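Local coordinates for protein phytase (Debaryomyces castellii, PDB 2GFI) that releases phosphate from phytate (inositol hexakisphosphate) by hydrolysis, as a 3-phytase of the histidine acid phosphatase family, at residues V168-T171 with S172-A176; D290-Y293 with S294-G298. All coordinates share one frame; numbering follows the deposited sequence.

Contact 1. Residues V168-T171 with S172-A176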
ATOM      1  N   VAL A 168     -32.342  -1.971   3.135  1.00 22.50           N
ATOM      2  CA  VAL A 168     -32.044  -3.393   2.998  1.00 22.80           C
ATOM      3  C   VAL A 168     -32.457  -3.855   1.594  1.00 23.42           C
ATOM      4  O   VAL A 168     -31.714  -4.561   0.871  1.00 24.11           O
ATOM      5  CB  VAL A 168     -32.809  -4.219   4.039  1.00 22.77           C
ATOM      6  CG1 VAL A 168     -32.732  -5.673   3.736  1.00 21.45           C
ATOM      7  CG2 VAL A 168     -32.273  -3.981   5.462  1.00 23.76           C
ATOM      8  N   TYR A 169     -33.654  -3.438   1.219  1.00 22.74           N
ATOM      9  CA  TYR A 169     -34.225  -3.825  -0.022  1.00 22.53           C
ATOM     10  C   TYR A 169     -33.363  -3.282  -1.152  1.00 22.19           C
ATOM     11  O   TYR A 169     -33.111  -3.971  -2.153  1.00 22.76           O
ATOM     12  CB  TYR A 169     -35.660  -3.297  -0.156  1.00 22.08           C
ATOM     13  CG  TYR A 169     -36.168  -3.482  -1.562  1.00 21.84           C
ATOM     14  CD1 TYR A 169     -36.679  -4.717  -1.996  1.00 22.72           C
ATOM     15  CD2 TYR A 169     -36.094  -2.448  -2.474  1.00 21.48           C
ATOM     16  CE1 TYR A 169     -37.122  -4.897  -3.313  1.00 19.75           C
ATOM     17  CE2 TYR A 169     -36.513  -2.621  -3.762  1.00 22.43           C
ATOM     18  CZ  TYR A 169     -37.035  -3.834  -4.166  1.00 21.70           C
ATOM     19  OH  TYR A 169     -37.453  -3.936  -5.457  1.00 22.74           O
ATOM     20  N   GLN A 170     -32.926  -2.040  -0.996  1.00 21.10           N
ATOM     21  CA  GLN A 170     -32.129  -1.404  -2.033  1.00 20.34           C
ATOM     22  C   GLN A 170     -30.776  -2.103  -2.155  1.00 19.10           C
ATOM     23  O   GLN A 170     -30.307  -2.364  -3.236  1.00 19.83           O
ATOM     24  CB  GLN A 170     -31.972   0.100  -1.781  1.00 19.72           C
ATOM     25  CG  GLN A 170     -31.318   0.789  -2.937  1.00 19.34           C
ATOM     26  CD  GLN A 170     -31.455   2.278  -2.859  1.00 21.34           C
ATOM     27  OE1 GLN A 170     -31.160   2.865  -1.821  1.00 18.76           O
ATOM     28  NE2 GLN A 170     -31.876   2.910  -3.972  1.00 17.71           N
ATOM     29  N   THR A 171     -30.190  -2.455  -1.035  1.00 19.07           N
ATOM     30  CA  THR A 171     -28.982  -3.244  -1.025  1.00 19.33           C
ATOM     31  C   THR A 171     -29.164  -4.490  -1.884  1.00 19.42           C
ATOM     32  O   THR A 171     -28.316  -4.769  -2.744  1.00 18.10           O
ATOM     33  CB  THR A 171     -28.621  -3.605   0.386  1.00 19.20           C
ATOM     34  OG1 THR A 171     -28.321  -2.397   1.074  1.00 20.69           O
ATOM     35  CG2 THR A 171     -27.290  -4.370   0.432  1.00 18.46           C
ATOM     36  N   SER A 172     -30.301  -5.180  -1.695  1.00 19.61           N
ATOM     37  CA  SER A 172     -30.490  -6.484  -2.310  1.00 19.71           C
ATOM     38  C   SER A 172     -30.494  -6.291  -3.803  1.00 19.23           C
ATOM     39  O   SER A 172     -29.981  -7.122  -4.527  1.00 19.14           O
ATOM     40  CB  SER A 172     -31.782  -7.174  -1.810  1.00 20.09           C
ATOM     41  OG  SER A 172     -32.939  -6.584  -2.370  1.00 21.48           O
ATOM     42  N   GLN A 173     -31.048  -5.162  -4.241  1.00 19.42           N
ATOM     43  CA  GLN A 173     -31.204  -4.848  -5.662  1.00 19.44           C
ATOM     44  C   GLN A 173     -29.906  -4.436  -6.288  1.00 19.40           C
ATOM     45  O   GLN A 173     -29.644  -4.781  -7.430  1.00 20.10           O
ATOM     46  CB  GLN A 173     -32.231  -3.723  -5.863  1.00 19.55           C
ATOM     47  CG  GLN A 173     -33.625  -4.141  -5.424  1.00 19.84           C
ATOM     48  CD  GLN A 173     -34.043  -5.430  -6.091  1.00 20.86           C
ATOM     49  OE1 GLN A 173     -34.014  -6.500  -5.469  1.00 24.80           O
ATOM     50  NE2 GLN A 173     -34.360  -5.351  -7.358  1.00 19.40           N
ATOM     51  N   TYR A 174     -29.098  -3.671  -5.563  1.00 18.47           N
ATOM     52  CA  TYR A 174     -27.795  -3.328  -6.094  1.00 18.21           C
ATOM     53  C   TYR A 174     -26.910  -4.561  -6.171  1.00 17.76           C
ATOM     54  O   TYR A 174     -26.211  -4.737  -7.137  1.00 17.76           O
ATOM     55  CB  TYR A 174     -27.135  -2.219  -5.283  1.00 18.25           C
ATOM     56  CG  TYR A 174     -27.521  -0.877  -5.814  1.00 16.76           C
ATOM     57  CD1 TYR A 174     -28.667  -0.242  -5.368  1.00 17.85           C
ATOM     58  CD2 TYR A 174     -26.748  -0.245  -6.776  1.00 18.53           C
ATOM     59  CE1 TYR A 174     -29.031   1.026  -5.849  1.00 18.33           C
ATOM     60  CE2 TYR A 174     -27.075   1.017  -7.250  1.00 19.54           C
ATOM     61  CZ  TYR A 174     -28.239   1.641  -6.787  1.00 18.86           C
ATOM     62  OH  TYR A 174     -28.602   2.880  -7.280  1.00 20.33           O
ATOM     63  N   PHE A 175     -26.970  -5.413  -5.150  1.00 17.49           N
ATOM     64  CA  PHE A 175     -26.258  -6.636  -5.156  1.00 17.82           C
ATOM     65  C   PHE A 175     -26.669  -7.492  -6.353  1.00 18.69           C
ATOM     66  O   PHE A 175     -25.796  -7.942  -7.097  1.00 19.93           O
ATOM     67  CB  PHE A 175     -26.535  -7.411  -3.869  1.00 18.24           C
ATOM     68  CG  PHE A 175     -25.812  -8.728  -3.811  1.00 18.87           C
ATOM     69  CD1 PHE A 175     -24.600  -8.834  -3.143  1.00 17.37           C
ATOM     70  CD2 PHE A 175     -26.323  -9.853  -4.477  1.00 19.39           C
ATOM     71  CE1 PHE A 175     -23.917 -10.043  -3.116  1.00 17.79           C
ATOM     72  CE2 PHE A 175     -25.634 -11.073  -4.455  1.00 17.72           C
ATOM     73  CZ  PHE A 175     -24.439 -11.167  -3.778  1.00 17.02           C
ATOM     74  N   ALA A 176     -27.977  -7.693  -6.540  1.00 18.20           N
ATOM     75  CA  ALA A 176     -28.507  -8.526  -7.604  1.00 18.79           C
ATOM     76  C   ALA A 176     -28.088  -7.968  -8.943  1.00 19.95           C
ATOM     77  O   ALA A 176     -27.730  -8.729  -9.859  1.00 19.93           O
ATOM     78  CB  ALA A 176     -30.022  -8.660  -7.503  1.00 18.83           C
TER
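Tyr169 and Gln173 pair one turn apart on helix 166-180, the helix of a beta-alpha-beta unit whose strands are 158-163 and 189-194. The backbone bonds are those of an alpha helix, with Phe175 N to Thr171 O the straightest (N-H...O angle 171°). Tyr169 O is gripped twice. Gln173 N bonds to it along the helix, and a chi1 of 74° brings the serine hydroxyl within reach, Ser172 OG to Tyr169 O being 2.6 Å. Thr171 OG1 binds Arg167 O and Gly71 N beside the predicted nucleophile His70. The polar ends of Gln170 and Tyr174 both bond Asp182 of the second subunit. Gln173 CG, anti to its carbonyl carbon (chi1 -64°), comes over one face of the Tyr169 ring, 4.0 Å from the ring centroid, in a CH-pi contact. A bend at chi2 then turns the amide back along the ring, planes 8° apart, while OE1 bonds to Thr191 OG1. With an alanine at Tyr169, Gln173 CG is likely to lose the face it rests on, leaving the amide steadied mainly by its bond to Thr191. Gln170 and Tyr174 run alongside each other, Gln170 CG packing 3.7 Å from Tyr174 CE1.

Contact 2. Residues D290-Y293 with S294-G298; sequences DDYY and SNSAG
From Asp290 to Gly298 the backbone runs through the C-terminal end of helix 277-295, and the helical conformation ends at Ser296. Asn295 N still bonds Asp291 O in the helical pattern, at 2.8 Å. One residue on, Tyr292 O receives only a weak bond from Ser296 N, but the chain curls back and Gly298 N reaches the same oxygen at 3.2 Å, from above the carbonyl plane, supplementing that weak bond at the helix end. Asp290 O is held twice by one residue: Ser294 N and Ser294 OG arrive from opposite faces of its plane, OG at 2.5 Å. This hydroxyl is anti to its carbonyl carbon (chi1 -48°), turned back toward the preceding turn, where Asp290 O lies. Asp291 and Asn295 lie alongside each other, carboxylate and amide planes 21° apart. Asp291 OD1 and Asn295 ND2 are not hydrogen-bonded; ND2 turns to Glu337 on helix 333-343, the helix that begins at the predicted proton donor Asp333. Tyr292, its hydroxyl bonded to Asp351, lies against the returning chain, and Tyr293 packs on helix 220-223. Ala297 CB sits 4.0 Å from Tyr292 CE1, and Gly298 N lies 3.2 Å above the plane of the Tyr292 ring, toward its rim.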
ATOM      1  N   ASP A 290     -22.811  -2.893  24.378  1.00 25.15           N
ATOM      2  CA  ASP A 290     -24.203  -2.722  24.063  1.00 26.97           C
ATOM      3  C   ASP A 290     -24.699  -3.807  23.094  1.00 27.65           C
ATOM      4  O   ASP A 290     -25.719  -4.439  23.332  1.00 27.31           O
ATOM      5  CB  ASP A 290     -24.425  -1.331  23.492  1.00 27.58           C
ATOM      6  CG  ASP A 290     -25.858  -1.072  23.171  1.00 31.09           C
ATOM      7  OD1 ASP A 290     -26.720  -1.538  23.947  1.00 36.24           O
ATOM      8  OD2 ASP A 290     -26.235  -0.433  22.158  1.00 34.94           O
ATOM      9  N   ASP A 291     -23.987  -4.042  21.993  1.00 28.34           N
ATOM     10  CA  ASP A 291     -24.470  -5.050  21.047  1.00 28.20           C
ATOM     11  C   ASP A 291     -24.300  -6.458  21.550  1.00 27.50           C
ATOM     12  O   ASP A 291     -25.122  -7.312  21.241  1.00 28.26           O
ATOM     13  CB  ASP A 291     -23.817  -4.898  19.691  1.00 28.83           C
ATOM     14  CG  ASP A 291     -24.158  -3.589  19.041  1.00 31.13           C
ATOM     15  OD1 ASP A 291     -25.244  -3.022  19.327  1.00 31.22           O
ATOM     16  OD2 ASP A 291     -23.385  -3.038  18.236  1.00 34.12           O
ATOM     17  N   TYR A 292     -23.254  -6.723  22.323  1.00 26.26           N
ATOM     18  CA  TYR A 292     -23.123  -8.061  22.870  1.00 25.63           C
ATOM     19  C   TYR A 292     -24.312  -8.377  23.781  1.00 25.61           C
ATOM     20  O   TYR A 292     -24.903  -9.452  23.675  1.00 25.12           O
ATOM     21  CB  TYR A 292     -21.812  -8.286  23.614  1.00 24.94           C
ATOM     22  CG  TYR A 292     -21.822  -9.629  24.325  1.00 24.98           C
ATOM     23  CD1 TYR A 292     -21.555 -10.813  23.619  1.00 23.63           C
ATOM     24  CD2 TYR A 292     -22.143  -9.722  25.686  1.00 23.24           C
ATOM     25  CE1 TYR A 292     -21.572 -12.053  24.246  1.00 23.35           C
ATOM     26  CE2 TYR A 292     -22.168 -10.952  26.326  1.00 23.18           C
ATOM     27  CZ  TYR A 292     -21.881 -12.117  25.596  1.00 25.23           C
ATOM     28  OH  TYR A 292     -21.919 -13.346  26.207  1.00 25.22           O
ATOM     29  N   TYR A 293     -24.682  -7.423  24.630  1.00 25.18           N
ATOM     30  CA  TYR A 293     -25.715  -7.655  25.640  1.00 25.86           C
ATOM     31  C   TYR A 293     -27.145  -7.503  25.133  1.00 26.21           C
ATOM     32  O   TYR A 293     -28.096  -7.974  25.770  1.00 26.68           O
ATOM     33  CB  TYR A 293     -25.488  -6.778  26.875  1.00 24.97           C
ATOM     34  CG  TYR A 293     -24.413  -7.311  27.774  1.00 24.97           C
ATOM     35  CD1 TYR A 293     -24.664  -8.419  28.589  1.00 24.30           C
ATOM     36  CD2 TYR A 293     -23.118  -6.722  27.797  1.00 23.25           C
ATOM     37  CE1 TYR A 293     -23.690  -8.932  29.407  1.00 24.14           C
ATOM     38  CE2 TYR A 293     -22.134  -7.227  28.611  1.00 21.87           C
ATOM     39  CZ  TYR A 293     -22.431  -8.333  29.423  1.00 25.07           C
ATOM     40  OH  TYR A 293     -21.508  -8.860  30.266  1.00 24.41           O
ATOM     41  N   SER A 294     -27.285  -6.846  23.993  1.00 25.83           N
ATOM     42  CA  SER A 294     -28.578  -6.633  23.377  1.00 25.46           C
ATOM     43  C   SER A 294     -28.851  -7.615  22.260  1.00 25.74           C
ATOM     44  O   SER A 294     -29.939  -8.162  22.173  1.00 26.01           O
ATOM     45  CB  SER A 294     -28.647  -5.209  22.835  1.00 24.86           C
ATOM     46  OG  SER A 294     -28.204  -4.356  23.860  1.00 24.56           O
ATOM     47  N   ASN A 295     -27.855  -7.827  21.399  1.00 25.79           N
ATOM     48  CA  ASN A 295     -28.056  -8.567  20.153  1.00 25.84           C
ATOM     49  C   ASN A 295     -27.326  -9.888  20.063  1.00 25.68           C
ATOM     50  O   ASN A 295     -27.414 -10.554  19.039  1.00 25.34           O
ATOM     51  CB  ASN A 295     -27.625  -7.737  18.950  1.00 25.58           C
ATOM     52  CG  ASN A 295     -28.182  -6.344  18.968  1.00 26.18           C
ATOM     53  OD1 ASN A 295     -29.294  -6.124  19.428  1.00 27.01           O
ATOM     54  ND2 ASN A 295     -27.406  -5.384  18.441  1.00 24.77           N
ATOM     55  N   SER A 296     -26.587 -10.240  21.101  1.00 26.09           N
ATOM     56  CA  SER A 296     -25.818 -11.457  21.075  1.00 27.34           C
ATOM     57  C   SER A 296     -26.012 -12.251  22.369  1.00 28.04           C
ATOM     58  O   SER A 296     -27.016 -12.090  23.063  1.00 28.49           O
ATOM     59  CB  SER A 296     -24.349 -11.116  20.826  1.00 27.81           C
ATOM     60  OG  SER A 296     -23.636 -12.241  20.362  1.00 28.19           O
ATOM     61  N   ALA A 297     -25.053 -13.098  22.700  1.00 28.58           N
ATOM     62  CA  ALA A 297     -25.214 -14.075  23.765  1.00 29.27           C
ATOM     63  C   ALA A 297     -25.366 -13.465  25.164  1.00 29.51           C
ATOM     64  O   ALA A 297     -25.693 -14.173  26.121  1.00 29.99           O
ATOM     65  CB  ALA A 297     -24.052 -15.092  23.728  1.00 28.68           C
ATOM     66  N   GLY A 298     -25.117 -12.168  25.283  1.00 29.75           N
ATOM     67  CA  GLY A 298     -25.380 -11.443  26.533  1.00 30.08           C
ATOM     68  C   GLY A 298     -26.867 -11.452  26.835  1.00 30.53           C
ATOM     69  O   GLY A 298     -27.272 -11.418  27.977  1.00 30.95           O
TER

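In the fold
Contact 1 comes first along the chain and closes before contact 2 opens. Their centres are about 27 Å apart, on opposite sides of the chain's centre, and their nearest atoms, about 14 Å apart, do not touch. They share no helix: 168-176 belongs to helix 166-180, packed on strands 158-163 and 326-331 of the mixed sheet, whereas 290-298 ends helix 277-295 against helices 220-223 and 333-343. Both belong to the histidine phosphatase part of the chain, and each comes near a predicted catalytic residue: contact 1 touches His70, and the Asp291 side chain of contact 2 is about 6 Å from that of Asp333. The two therefore probably flank the active-site region from different parts of the fold.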